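Local structure of beta-catenin homolog sys-1 (Caenorhabditis elegans, 3C2G) at residues F15-P20 with L24-T29; K63-Q68 with S72-L77; V531-E534 with A538-E541; G481-I486 with K491-G496. The protein acts as a beta-catenin-type transcriptional coregulator in the Wnt asymmetry pathway, binding the TCF factor pop-1 directly and activating or repressing target genes. All coordinates share one frame; numbering follows the deposited sequence.

Contact 1: residues F15-P20 with L24-T29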
loop_
_atom_site.group_PDB
_atom_site.type_symbol
_atom_site.label_atom_id
_atom_site.label_comp_id
_atom_site.label_asym_id
_atom_site.label_seq_id
_atom_site.Cartn_x
_atom_site.Cartn_y
_atom_site.Cartn_z
ATOM N N PHE A 15 -10.241 -26.415 -45.342
ATOM C CA PHE A 15 -10.037 -27.718 -44.724
ATOM C C PHE A 15 -9.770 -28.867 -45.685
ATOM O O PHE A 15 -9.278 -29.906 -45.277
ATOM C CB PHE A 15 -11.173 -28.033 -43.762
ATOM C CG PHE A 15 -11.115 -27.230 -42.499
ATOM C CD1 PHE A 15 -10.246 -27.593 -41.470
ATOM C CD2 PHE A 15 -11.900 -26.098 -42.344
ATOM C CE1 PHE A 15 -10.179 -26.851 -40.300
ATOM C CE2 PHE A 15 -11.848 -25.352 -41.163
ATOM C CZ PHE A 15 -10.980 -25.720 -40.145
ATOM N N ASN A 16 -10.078 -28.677 -46.958
ATOM C CA ASN A 16 -9.763 -29.689 -47.949
ATOM C C ASN A 16 -8.616 -29.288 -48.893
ATOM O O ASN A 16 -8.371 -29.947 -49.910
ATOM C CB ASN A 16 -11.031 -30.113 -48.696
ATOM C CG ASN A 16 -11.975 -30.943 -47.816
ATOM O OD1 ASN A 16 -11.554 -31.899 -47.148
ATOM N ND2 ASN A 16 -13.261 -30.583 -47.820
ATOM N N THR A 17 -7.909 -28.215 -48.528
ATOM C CA THR A 17 -6.723 -27.761 -49.255
ATOM C C THR A 17 -5.473 -27.855 -48.366
ATOM O O THR A 17 -5.070 -26.867 -47.753
ATOM C CB THR A 17 -6.880 -26.307 -49.750
ATOM O OG1 THR A 17 -8.243 -26.051 -50.103
ATOM C CG2 THR A 17 -5.990 -26.054 -50.951
ATOM N N PRO A 18 -4.839 -29.039 -48.315
ATOM C CA PRO A 18 -3.738 -29.264 -47.376
ATOM C C PRO A 18 -2.391 -28.688 -47.833
ATOM O O PRO A 18 -1.443 -28.657 -47.042
ATOM C CB PRO A 18 -3.662 -30.788 -47.308
ATOM C CG PRO A 18 -4.046 -31.216 -48.685
ATOM C CD PRO A 18 -5.104 -30.232 -49.142
ATOM N N ASP A 19 -2.316 -28.249 -49.092
ATOM C CA ASP A 19 -1.090 -27.682 -49.664
ATOM C C ASP A 19 -0.648 -26.393 -48.961
ATOM O O ASP A 19 -1.389 -25.402 -48.934
ATOM C CB ASP A 19 -1.246 -27.434 -51.171
ATOM C CG ASP A 19 -0.065 -26.673 -51.763
ATOM O OD1 ASP A 19 1.022 -27.273 -51.929
ATOM O OD2 ASP A 19 -0.220 -25.468 -52.051
ATOM N N PRO A 20 0.580 -26.403 -48.414
ATOM C CA PRO A 20 1.147 -25.310 -47.621
ATOM C C PRO A 20 1.143 -23.963 -48.339
ATOM O O PRO A 20 0.721 -22.966 -47.763
ATOM C CB PRO A 20 2.583 -25.772 -47.378
ATOM C CG PRO A 20 2.494 -27.265 -47.429
ATOM C CD PRO A 20 1.524 -27.528 -48.537
ATOM N N LEU A 24 -1.045 -20.463 -47.286
ATOM C CA LEU A 24 -0.493 -19.136 -47.085
ATOM C C LEU A 24 -1.259 -18.096 -47.896
ATOM O O LEU A 24 -1.650 -17.053 -47.361
ATOM C CB LEU A 24 0.997 -19.123 -47.447
ATOM C CG LEU A 24 1.794 -17.819 -47.353
ATOM C CD1 LEU A 24 1.737 -17.198 -45.957
ATOM C CD2 LEU A 24 3.234 -18.081 -47.760
ATOM N N HIS A 25 -1.475 -18.394 -49.180
ATOM C CA HIS A 25 -2.226 -17.508 -50.064
ATOM C C HIS A 25 -3.630 -17.257 -49.518
ATOM O O HIS A 25 -4.104 -16.120 -49.511
ATOM C CB HIS A 25 -2.291 -18.076 -51.493
ATOM C CG HIS A 25 -3.030 -17.197 -52.459
ATOM N ND1 HIS A 25 -2.429 -16.151 -53.126
ATOM C CD2 HIS A 25 -4.327 -17.197 -52.852
ATOM C CE1 HIS A 25 -3.320 -15.550 -53.895
ATOM N NE2 HIS A 25 -4.481 -16.164 -53.745
HETATM N N MSE A 26 -4.281 -18.323 -49.056
HETATM C CA MSE A 26 -5.628 -18.237 -48.498
HETATM C C MSE A 26 -5.661 -17.367 -47.237
HETATM O O MSE A 26 -6.587 -16.579 -47.048
HETATM C CB MSE A 26 -6.193 -19.636 -48.220
HETATM C CG MSE A 26 -6.589 -20.426 -49.476
HETATM SE SE MSE A 26 -7.318 -22.245 -49.144
HETATM C CE MSE A 26 -5.733 -23.145 -48.465
ATOM N N ALA A 27 -4.633 -17.491 -46.398
ATOM C CA ALA A 27 -4.520 -16.664 -45.192
ATOM C C ALA A 27 -4.388 -15.163 -45.499
ATOM O O ALA A 27 -5.140 -14.356 -44.954
ATOM C CB ALA A 27 -3.382 -17.156 -44.299
ATOM N N LYS A 28 -3.462 -14.799 -46.390
ATOM C CA LYS A 28 -3.334 -13.409 -46.859
ATOM C C LYS A 28 -4.665 -12.879 -47.373
ATOM O O LYS A 28 -5.070 -11.758 -47.049
ATOM C CB LYS A 28 -2.293 -13.286 -47.969
ATOM C CG LYS A 28 -0.856 -13.563 -47.543
ATOM C CD LYS A 28 0.099 -13.449 -48.733
ATOM C CE LYS A 28 1.552 -13.666 -48.313
ATOM N NZ LYS A 28 2.478 -13.754 -49.492
ATOM N N THR A 29 -5.341 -13.705 -48.167
ATOM C CA THR A 29 -6.628 -13.374 -48.759
ATOM C C THR A 29 -7.658 -13.026 -47.687
ATOM O O THR A 29 -8.229 -11.931 -47.705
ATOM C CB THR A 29 -7.121 -14.536 -49.661
ATOM O OG1 THR A 29 -6.154 -14.775 -50.694
ATOM C CG2 THR A 29 -8.468 -14.222 -50.291
#

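Contact 2: residues K63-Q68 with S72-L77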
loop_
_atom_site.group_PDB
_atom_site.type_symbol
_atom_site.label_atom_id
_atom_site.label_comp_id
_atom_site.label_asym_id
_atom_site.label_seq_id
_atom_site.Cartn_x
_atom_site.Cartn_y
_atom_site.Cartn_z
ATOM N N LYS A 63 -1.488 -25.191 -36.161
ATOM C CA LYS A 63 -1.079 -26.581 -35.935
ATOM C C LYS A 63 0.078 -26.978 -36.846
ATOM O O LYS A 63 0.164 -26.497 -37.979
ATOM C CB LYS A 63 -2.254 -27.539 -36.132
ATOM C CG LYS A 63 -3.269 -27.467 -35.024
ATOM C CD LYS A 63 -4.374 -28.485 -35.184
ATOM C CE LYS A 63 -5.569 -28.077 -34.350
ATOM N NZ LYS A 63 -6.514 -29.198 -34.121
ATOM N N PRO A 64 0.986 -27.841 -36.347
ATOM C CA PRO A 64 2.094 -28.313 -37.186
ATOM C C PRO A 64 1.595 -29.159 -38.345
ATOM O O PRO A 64 0.686 -29.970 -38.172
ATOM C CB PRO A 64 2.929 -29.174 -36.231
ATOM C CG PRO A 64 1.994 -29.552 -35.117
ATOM C CD PRO A 64 1.045 -28.400 -34.981
ATOM N N GLN A 65 2.177 -28.938 -39.520
ATOM C CA GLN A 65 1.898 -29.756 -40.695
ATOM C C GLN A 65 3.038 -30.774 -40.864
ATOM O O GLN A 65 4.210 -30.388 -40.845
ATOM C CB GLN A 65 1.762 -28.876 -41.937
ATOM C CG GLN A 65 0.941 -27.611 -41.720
ATOM C CD GLN A 65 0.475 -26.974 -43.023
ATOM O OE1 GLN A 65 0.081 -27.672 -43.964
ATOM N NE2 GLN A 65 0.506 -25.639 -43.080
ATOM N N PRO A 66 2.698 -32.074 -41.018
ATOM C CA PRO A 66 3.659 -33.194 -41.095
ATOM C C PRO A 66 4.815 -33.008 -42.095
ATOM O O PRO A 66 5.941 -33.434 -41.810
ATOM C CB PRO A 66 2.783 -34.394 -41.498
ATOM C CG PRO A 66 1.455 -33.807 -41.930
ATOM C CD PRO A 66 1.308 -32.552 -41.136
ATOM N N VAL A 67 4.536 -32.394 -43.248
ATOM C CA VAL A 67 5.583 -31.981 -44.193
ATOM C C VAL A 67 6.509 -30.945 -43.569
ATOM O O VAL A 67 6.052 -29.903 -43.089
ATOM C CB VAL A 67 5.007 -31.379 -45.507
ATOM C CG1 VAL A 67 4.912 -32.440 -46.594
ATOM C CG2 VAL A 67 3.656 -30.689 -45.268
ATOM N N GLN A 68 7.810 -31.232 -43.582
ATOM C CA GLN A 68 8.808 -30.330 -43.004
ATOM C C GLN A 68 8.951 -29.029 -43.809
ATOM O O GLN A 68 9.073 -29.050 -45.037
ATOM C CB GLN A 68 10.160 -31.036 -42.834
ATOM C CG GLN A 68 11.148 -30.275 -41.945
ATOM C CD GLN A 68 10.605 -30.002 -40.538
ATOM O OE1 GLN A 68 10.597 -30.889 -39.680
ATOM N NE2 GLN A 68 10.157 -28.766 -40.302
ATOM N N SER A 72 10.748 -19.631 -41.917
ATOM C CA SER A 72 10.316 -18.479 -42.722
ATOM C C SER A 72 8.869 -18.649 -43.142
ATOM O O SER A 72 8.089 -17.696 -43.132
ATOM C CB SER A 72 11.177 -18.332 -43.986
ATOM O OG SER A 72 12.365 -19.109 -43.902
ATOM N N TYR A 73 8.524 -19.873 -43.527
ATOM C CA TYR A 73 7.174 -20.167 -43.966
ATOM C C TYR A 73 6.183 -19.991 -42.814
ATOM O O TYR A 73 5.203 -19.259 -42.936
ATOM C CB TYR A 73 7.061 -21.581 -44.565
ATOM C CG TYR A 73 5.617 -21.966 -44.759
ATOM C CD1 TYR A 73 4.896 -21.489 -45.854
ATOM C CD2 TYR A 73 4.953 -22.744 -43.812
ATOM C CE1 TYR A 73 3.559 -21.804 -46.019
ATOM C CE2 TYR A 73 3.613 -23.063 -43.963
ATOM C CZ TYR A 73 2.924 -22.593 -45.073
ATOM O OH TYR A 73 1.598 -22.903 -45.220
ATOM N N TYR A 74 6.451 -20.665 -41.702
ATOM C CA TYR A 74 5.551 -20.631 -40.561
ATOM C C TYR A 74 5.373 -19.228 -39.979
ATOM O O TYR A 74 4.262 -18.855 -39.600
ATOM C CB TYR A 74 6.014 -21.602 -39.480
ATOM C CG TYR A 74 5.729 -23.059 -39.757
ATOM C CD1 TYR A 74 4.415 -23.535 -39.850
ATOM C CD2 TYR A 74 6.772 -23.975 -39.888
ATOM C CE1 TYR A 74 4.148 -24.890 -40.082
ATOM C CE2 TYR A 74 6.521 -25.334 -40.119
ATOM C CZ TYR A 74 5.206 -25.782 -40.218
ATOM O OH TYR A 74 4.963 -27.122 -40.450
ATOM N N ALA A 75 6.450 -18.448 -39.923
ATOM C CA ALA A 75 6.361 -17.064 -39.437
ATOM C C ALA A 75 5.439 -16.228 -40.305
ATOM O O ALA A 75 4.697 -15.379 -39.804
ATOM C CB ALA A 75 7.728 -16.421 -39.361
ATOM N N GLN A 76 5.477 -16.477 -41.609
ATOM C CA GLN A 76 4.655 -15.709 -42.532
ATOM C C GLN A 76 3.172 -16.092 -42.453
ATOM O O GLN A 76 2.296 -15.223 -42.433
ATOM C CB GLN A 76 5.195 -15.818 -43.958
ATOM C CG GLN A 76 4.790 -14.635 -44.820
ATOM C CD GLN A 76 5.307 -14.720 -46.234
ATOM O OE1 GLN A 76 6.382 -15.280 -46.498
ATOM N NE2 GLN A 76 4.540 -14.166 -47.163
ATOM N N LEU A 77 2.901 -17.388 -42.387
ATOM C CA LEU A 77 1.536 -17.880 -42.238
ATOM C C LEU A 77 0.942 -17.371 -40.936
ATOM O O LEU A 77 -0.086 -16.684 -40.948
ATOM C CB LEU A 77 1.504 -19.416 -42.296
ATOM C CG LEU A 77 0.183 -20.138 -42.017
ATOM C CD1 LEU A 77 -0.847 -19.867 -43.094
ATOM C CD2 LEU A 77 0.433 -21.623 -41.893
#

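Contact 3: residues V531-E534 with A538-E541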
loop_
_atom_site.group_PDB
_atom_site.type_symbol
_atom_site.label_atom_id
_atom_site.label_comp_id
_atom_site.label_asym_id
_atom_site.label_seq_id
_atom_site.Cartn_x
_atom_site.Cartn_y
_atom_site.Cartn_z
ATOM N N VAL A 531 -1.896 13.845 33.678
ATOM C CA VAL A 531 -0.494 14.152 33.489
ATOM C C VAL A 531 -0.263 15.652 33.602
ATOM O O VAL A 531 0.641 16.066 34.302
ATOM C CB VAL A 531 0.041 13.587 32.146
ATOM C CG1 VAL A 531 1.398 14.131 31.849
ATOM C CG2 VAL A 531 0.097 12.059 32.198
ATOM N N LEU A 532 -1.100 16.459 32.942
ATOM C CA LEU A 532 -0.981 17.920 33.007
ATOM C C LEU A 532 -1.121 18.418 34.434
ATOM O O LEU A 532 -0.372 19.299 34.864
ATOM C CB LEU A 532 -2.023 18.608 32.134
ATOM C CG LEU A 532 -1.778 18.631 30.625
ATOM C CD1 LEU A 532 -3.106 18.771 29.872
ATOM C CD2 LEU A 532 -0.794 19.733 30.224
HETATM N N MSE A 533 -2.077 17.849 35.167
HETATM C CA MSE A 533 -2.277 18.213 36.560
HETATM C C MSE A 533 -1.001 17.996 37.362
HETATM O O MSE A 533 -0.534 18.913 38.037
HETATM C CB MSE A 533 -3.447 17.444 37.166
HETATM C CG MSE A 533 -4.775 18.091 36.897
HETATM SE SE MSE A 533 -6.277 16.917 37.300
HETATM C CE MSE A 533 -7.748 18.227 37.352
ATOM N N GLU A 534 -0.422 16.804 37.234
ATOM C CA GLU A 534 0.735 16.407 38.024
ATOM C C GLU A 534 2.056 17.064 37.594
ATOM O O GLU A 534 2.778 17.629 38.419
ATOM C CB GLU A 534 0.875 14.884 38.001
ATOM C CG GLU A 534 2.153 14.369 38.641
ATOM C CD GLU A 534 1.972 13.033 39.325
ATOM O OE1 GLU A 534 1.075 12.267 38.916
ATOM O OE2 GLU A 534 2.731 12.753 40.277
ATOM N N ALA A 538 -0.420 21.975 37.817
ATOM C CA ALA A 538 -1.524 22.828 37.378
ATOM C C ALA A 538 -2.893 22.239 37.695
ATOM O O ALA A 538 -3.852 22.434 36.945
ATOM C CB ALA A 538 -1.396 23.117 35.890
ATOM N N GLU A 539 -2.983 21.527 38.809
ATOM C CA GLU A 539 -4.238 20.921 39.219
ATOM C C GLU A 539 -5.415 21.907 39.189
ATOM O O GLU A 539 -6.451 21.607 38.601
ATOM C CB GLU A 539 -4.091 20.266 40.588
ATOM C CG GLU A 539 -4.944 19.040 40.752
ATOM C CD GLU A 539 -4.582 18.244 41.984
ATOM O OE1 GLU A 539 -3.579 17.504 41.948
ATOM O OE2 GLU A 539 -5.315 18.345 42.989
ATOM N N LYS A 540 -5.245 23.087 39.790
ATOM C CA LYS A 540 -6.267 24.147 39.748
ATOM C C LYS A 540 -6.651 24.518 38.329
ATOM O O LYS A 540 -7.818 24.482 37.970
ATOM C CB LYS A 540 -5.773 25.416 40.453
ATOM C CG LYS A 540 -6.070 25.493 41.926
ATOM C CD LYS A 540 -7.362 26.250 42.211
ATOM C CE LYS A 540 -7.656 26.293 43.718
ATOM N NZ LYS A 540 -8.905 27.054 44.025
ATOM N N GLU A 541 -5.645 24.890 37.545
ATOM C CA GLU A 541 -5.815 25.401 36.194
ATOM C C GLU A 541 -6.549 24.402 35.293
ATOM O O GLU A 541 -7.476 24.780 34.578
ATOM C CB GLU A 541 -4.439 25.786 35.604
ATOM C CG GLU A 541 -4.471 26.735 34.388
ATOM C CD GLU A 541 -3.080 27.060 33.790
ATOM O OE1 GLU A 541 -3.020 27.869 32.830
ATOM O OE2 GLU A 541 -2.046 26.522 34.268
#

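Contact 4: residues G481-I486 with K491-G496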
loop_
_atom_site.group_PDB
_atom_site.type_symbol
_atom_site.label_atom_id
_atom_site.label_comp_id
_atom_site.label_asym_id
_atom_site.label_seq_id
_atom_site.Cartn_x
_atom_site.Cartn_y
_atom_site.Cartn_z
ATOM N N GLY A 481 6.681 26.204 30.344
ATOM C CA GLY A 481 6.102 27.048 29.292
ATOM C C GLY A 481 4.855 26.524 28.586
ATOM O O GLY A 481 4.197 27.266 27.859
ATOM N N VAL A 482 4.514 25.256 28.807
ATOM C CA VAL A 482 3.541 24.565 27.957
ATOM C C VAL A 482 2.119 25.124 28.060
ATOM O O VAL A 482 1.504 25.459 27.036
ATOM C CB VAL A 482 3.572 23.036 28.183
ATOM C CG1 VAL A 482 2.396 22.359 27.512
ATOM C CG2 VAL A 482 4.874 22.457 27.658
ATOM N N LEU A 483 1.609 25.253 29.283
ATOM C CA LEU A 483 0.255 25.746 29.486
ATOM C C LEU A 483 0.129 27.252 29.313
ATOM O O LEU A 483 -0.943 27.813 29.534
ATOM C CB LEU A 483 -0.285 25.317 30.852
ATOM C CG LEU A 483 -0.639 23.840 31.035
ATOM C CD1 LEU A 483 -1.218 23.617 32.401
ATOM C CD2 LEU A 483 -1.626 23.368 29.986
ATOM N N ASN A 484 1.213 27.905 28.909
ATOM C CA ASN A 484 1.178 29.342 28.624
ATOM C C ASN A 484 1.058 29.655 27.141
ATOM O O ASN A 484 0.928 30.818 26.756
ATOM C CB ASN A 484 2.409 30.057 29.193
ATOM C CG ASN A 484 2.492 29.984 30.718
ATOM O OD1 ASN A 484 1.479 29.809 31.424
ATOM N ND2 ASN A 484 3.712 30.105 31.232
ATOM N N VAL A 485 1.111 28.617 26.313
ATOM C CA VAL A 485 1.000 28.791 24.874
ATOM C C VAL A 485 -0.473 28.903 24.474
ATOM O O VAL A 485 -1.286 28.028 24.785
ATOM C CB VAL A 485 1.702 27.653 24.099
ATOM C CG1 VAL A 485 1.731 27.952 22.610
ATOM C CG2 VAL A 485 3.119 27.451 24.629
ATOM N N ILE A 486 -0.787 30.001 23.793
ATOM C CA ILE A 486 -2.138 30.341 23.384
ATOM C C ILE A 486 -2.136 30.455 21.865
ATOM O O ILE A 486 -1.260 31.099 21.298
ATOM C CB ILE A 486 -2.547 31.707 24.000
ATOM C CG1 ILE A 486 -2.321 31.725 25.521
ATOM C CG2 ILE A 486 -3.972 32.095 23.634
ATOM C CD1 ILE A 486 -3.195 30.770 26.324
ATOM N N LYS A 491 -7.740 31.530 20.769
ATOM C CA LYS A 491 -7.381 32.182 22.040
ATOM C C LYS A 491 -7.430 31.214 23.228
ATOM O O LYS A 491 -7.723 31.620 24.352
ATOM C CB LYS A 491 -8.310 33.377 22.332
ATOM C CG LYS A 491 -7.897 34.701 21.708
ATOM C CD LYS A 491 -8.488 34.899 20.322
ATOM C CE LYS A 491 -7.885 36.128 19.641
ATOM N NZ LYS A 491 -6.386 36.101 19.669
ATOM N N GLU A 492 -7.163 29.936 22.969
ATOM C CA GLU A 492 -7.225 28.903 24.001
ATOM C C GLU A 492 -5.863 28.284 24.195
ATOM O O GLU A 492 -5.048 28.267 23.277
ATOM C CB GLU A 492 -8.241 27.819 23.627
ATOM C CG GLU A 492 -9.658 28.144 24.042
ATOM C CD GLU A 492 -10.702 27.230 23.415
ATOM O OE1 GLU A 492 -10.346 26.143 22.900
ATOM O OE2 GLU A 492 -11.899 27.608 23.431
ATOM N N ASN A 493 -5.610 27.793 25.402
ATOM C CA ASN A 493 -4.416 27.006 25.650
ATOM C C ASN A 493 -4.705 25.508 25.508
ATOM O O ASN A 493 -5.840 25.109 25.231
ATOM C CB ASN A 493 -3.798 27.360 27.009
ATOM C CG ASN A 493 -4.497 26.693 28.178
ATOM O OD1 ASN A 493 -5.682 26.341 28.119
ATOM N ND2 ASN A 493 -3.755 26.515 29.259
ATOM N N LEU A 494 -3.677 24.691 25.710
ATOM C CA LEU A 494 -3.767 23.252 25.494
ATOM C C LEU A 494 -5.043 22.630 26.053
ATOM O O LEU A 494 -5.693 21.840 25.365
ATOM C CB LEU A 494 -2.519 22.534 26.030
ATOM C CG LEU A 494 -2.377 21.048 25.674
ATOM C CD1 LEU A 494 -2.415 20.801 24.152
ATOM C CD2 LEU A 494 -1.114 20.445 26.285
ATOM N N ILE A 495 -5.417 22.995 27.281
ATOM C CA ILE A 495 -6.633 22.441 27.895
ATOM C C ILE A 495 -7.864 22.675 27.008
ATOM O O ILE A 495 -8.639 21.757 26.775
ATOM C CB ILE A 495 -6.932 22.996 29.328
ATOM C CG1 ILE A 495 -5.681 23.070 30.217
ATOM C CG2 ILE A 495 -8.016 22.171 29.997
ATOM C CD1 ILE A 495 -4.920 21.769 30.358
ATOM N N GLY A 496 -8.029 23.905 26.531
ATOM C CA GLY A 496 -9.138 24.268 25.642
ATOM C C GLY A 496 -9.169 23.416 24.384
ATOM O O GLY A 496 -10.233 22.946 23.963
HETATM O O HOH W 1 -0.780 25.711 26.023
#

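Contact 1: residues F15-P20 with L24-T29
Pro-20 and Leu-24 are joined by the first turn of helix 20-37, where Leu-24 N donates to Pro-20 O over 3.1 Å at an N-H...O angle of 157°. Proline suits this opening turn, because it lacks only an N-H that no preceding carbonyl would have used. Ahead of it Asp-19 is the N-cap, its OD2 accepting from Gln-22 N.

The side chains meet further back in the loop, where Thr-17 faces Met-26, a selenomethionine. The terminal methyl carries the touch: Met-26 CE lies 3.6 Å from Thr-17 CB and 3.8 Å from Thr-17 CG2, while SE passes 4.0 Å from Thr-17 OG1. A bend about the CG-SE bond, chi3 -68°, brings CE to the threonine. Thr-17 OG1 is bonded to Leu-13 O, at the end of helix 3-13, consistent with the hydroxyl being held toward that helix end while CB and CG2 meet Met-26.

Pro-20 O also takes a hydrogen bond from Tyr-73 OH of helix 71-90, so two donors grip one carbonyl. The chemistry thus splits in two: polar bonds fix the start of the helix, and a flexible, polarisable side chain packs against Thr-17 mainly by van der Waals contact.

Contact 2: residues K63-Q68 with S72-L77
Tyr-74 and Gln-65 bury most of the surface here, the tyrosine reaching out from helix 71-90 until its hydroxyl lies against the backbone of the loop. Tyr-74 CG stands anti to its carbonyl carbon, chi1 -76°, and this aims the ring at the loop. Gln-65 N comes to the ring's edge, near its plane, and gives Tyr-74 OH a weak hydrogen bond of 3.5 Å with an N-H...O angle of 153°. Gln-65 O is about as near, 3.4 Å from Tyr-74 OH, but the angle is too poor for a bond. A long aromatic residue with a polar end suits the place, spanning from the helix to a loop in which prolines flank Gln-65.

Gln-65 returns the reach with an extended side chain that crosses Tyr-73 at roughly a right angle, its amide plane 63° from the ring. Gln-65 NE2 approaches the ring's edge, 4.1 Å from Tyr-73 CE2 and 3.6 Å from Tyr-73 OH, and touches Leu-77 CD2 at 4.2 Å. These are packing distances; the Tyr-73 hydroxyl has its hydrogen bond with Pro-20 O.

Tyr-73 CD2 lies 4.0 Å above one face of the Tyr-74 ring, toward its rim, and Trp-78 meets that ring too, contacts that order the tyrosines within their helix. The loop itself meets ring edges and hydroxyls, so its link to the helix is mostly van der Waals, with one weak polar tether.

Contact 3: residues V531-E534 with A538-E541
Leu-532, near the end of helix 515-535, meets Ala-538 through its backbone: Leu-532 O lies 4.0 Å from Ala-538 N, too far for a hydrogen bond. The leucine side chain itself turns to Leu-494 and Ile-495 of helix 494-507, where a branched hydrocarbon suits a buried seam.

Met-533, a selenomethionine, comes next and has the largest share of the contact. Its carbonyl oxygen accepts from Ala-538 N, five residues on, over 3.1 Å; the N-H...O angle is 149°, with the donor tilted from the carbonyl plane. The side chain, with CG anti to the carbonyl carbon (chi1 -85°), is extended beyond CG and passes Glu-539 at about a right angle. Met-533 CG rests 3.7 Å from Glu-539 CA and 4.0 Å from Glu-539 CG, and Met-533 CE ends 3.8 Å from Glu-539 O. Long and unbranched, it can follow the next helix's first turn, while the glutamate offers its aliphatic stem and sends OE1 to a salt bridge with Lys-575 of helix 563-579.

Ala-538 is the N-cap of helix 539-544 and small enough for the buried bend. A bond from residue i+5 back to i at a helix end is consistent with a Schellman motif, here closing a tight turn between successive helices of the armadillo domain.

Contact 4: residues G481-I486 with K491-G496
Leu-483 is the chief bump of this contact, in which a loop with a short 3-10 turn packs on the start of helix 494-507 in the armadillo domain. Its branch CD2 drops into a hollow made by three successive residues: it lies 3.7 Å from Ile-495 CD1, 4.1 Å from Leu-494 CB and 3.9 Å from Asn-493 ND2. Leu-532 of helix 515-535 borders the same apolar patch, which explains leucine and isoleucine here. Beside it Val-482 CG1 makes a looser touch with Leu-494 CD2.

A second bump comes from Ile-486, which meets the incoming chain with both branches. Ile-486 CD1 presses on Asn-493 CB at 3.5 Å, and Ile-486 CG2 sits 3.6 Å from Lys-491 C. The beta-branched side chain thus rests on the Lys-491 backbone and on the Asn-493 side chain, although it lies at the exposed margin. Nearby, Val-485 O receives a CA-H...O contact from Asn-493 CA.

A water sits between Val-482 O, Val-485 O and Leu-494 N. It accepts from Leu-494 N, a first-turn N-H, over 3.1 Å, and donates to Val-485 O; its bond to Val-482 O is modelled so short that the length is doubtful.

Asn-493, at the N-cap position, ties the two segments directly. Its chi1 of 80° swings the amide toward the 3-10 turn, where Asn-493 ND2 donates to Leu-483 O over 3.1 Å, nearly straight at 167°, with the oxygen close to the amide plane.

Overall arrangement
The four contacts form two pairs at opposite ends of an elongated, all-helical armadillo domain. Contacts 1 and 2 have centres 11 Å apart near the N-terminus and are joined by the hydrogen bond between Tyr-73 and Pro-20, beside packing of Leu-24 CD1 on Leu-77 N at 3.8 Å. Contacts 3 and 4, with centres 13 Å apart, share an apolar seam in which Ala-538 CB meets Leu-483 CD1 at 3.5 Å and Leu-532 CD1 meets Ile-495 CD1 at 3.5 Å. The pairs do not touch: contacts 2 and 4, for example, are about 74 Å apart at their nearest atoms. Each pair thus packs helices and connecting loops locally.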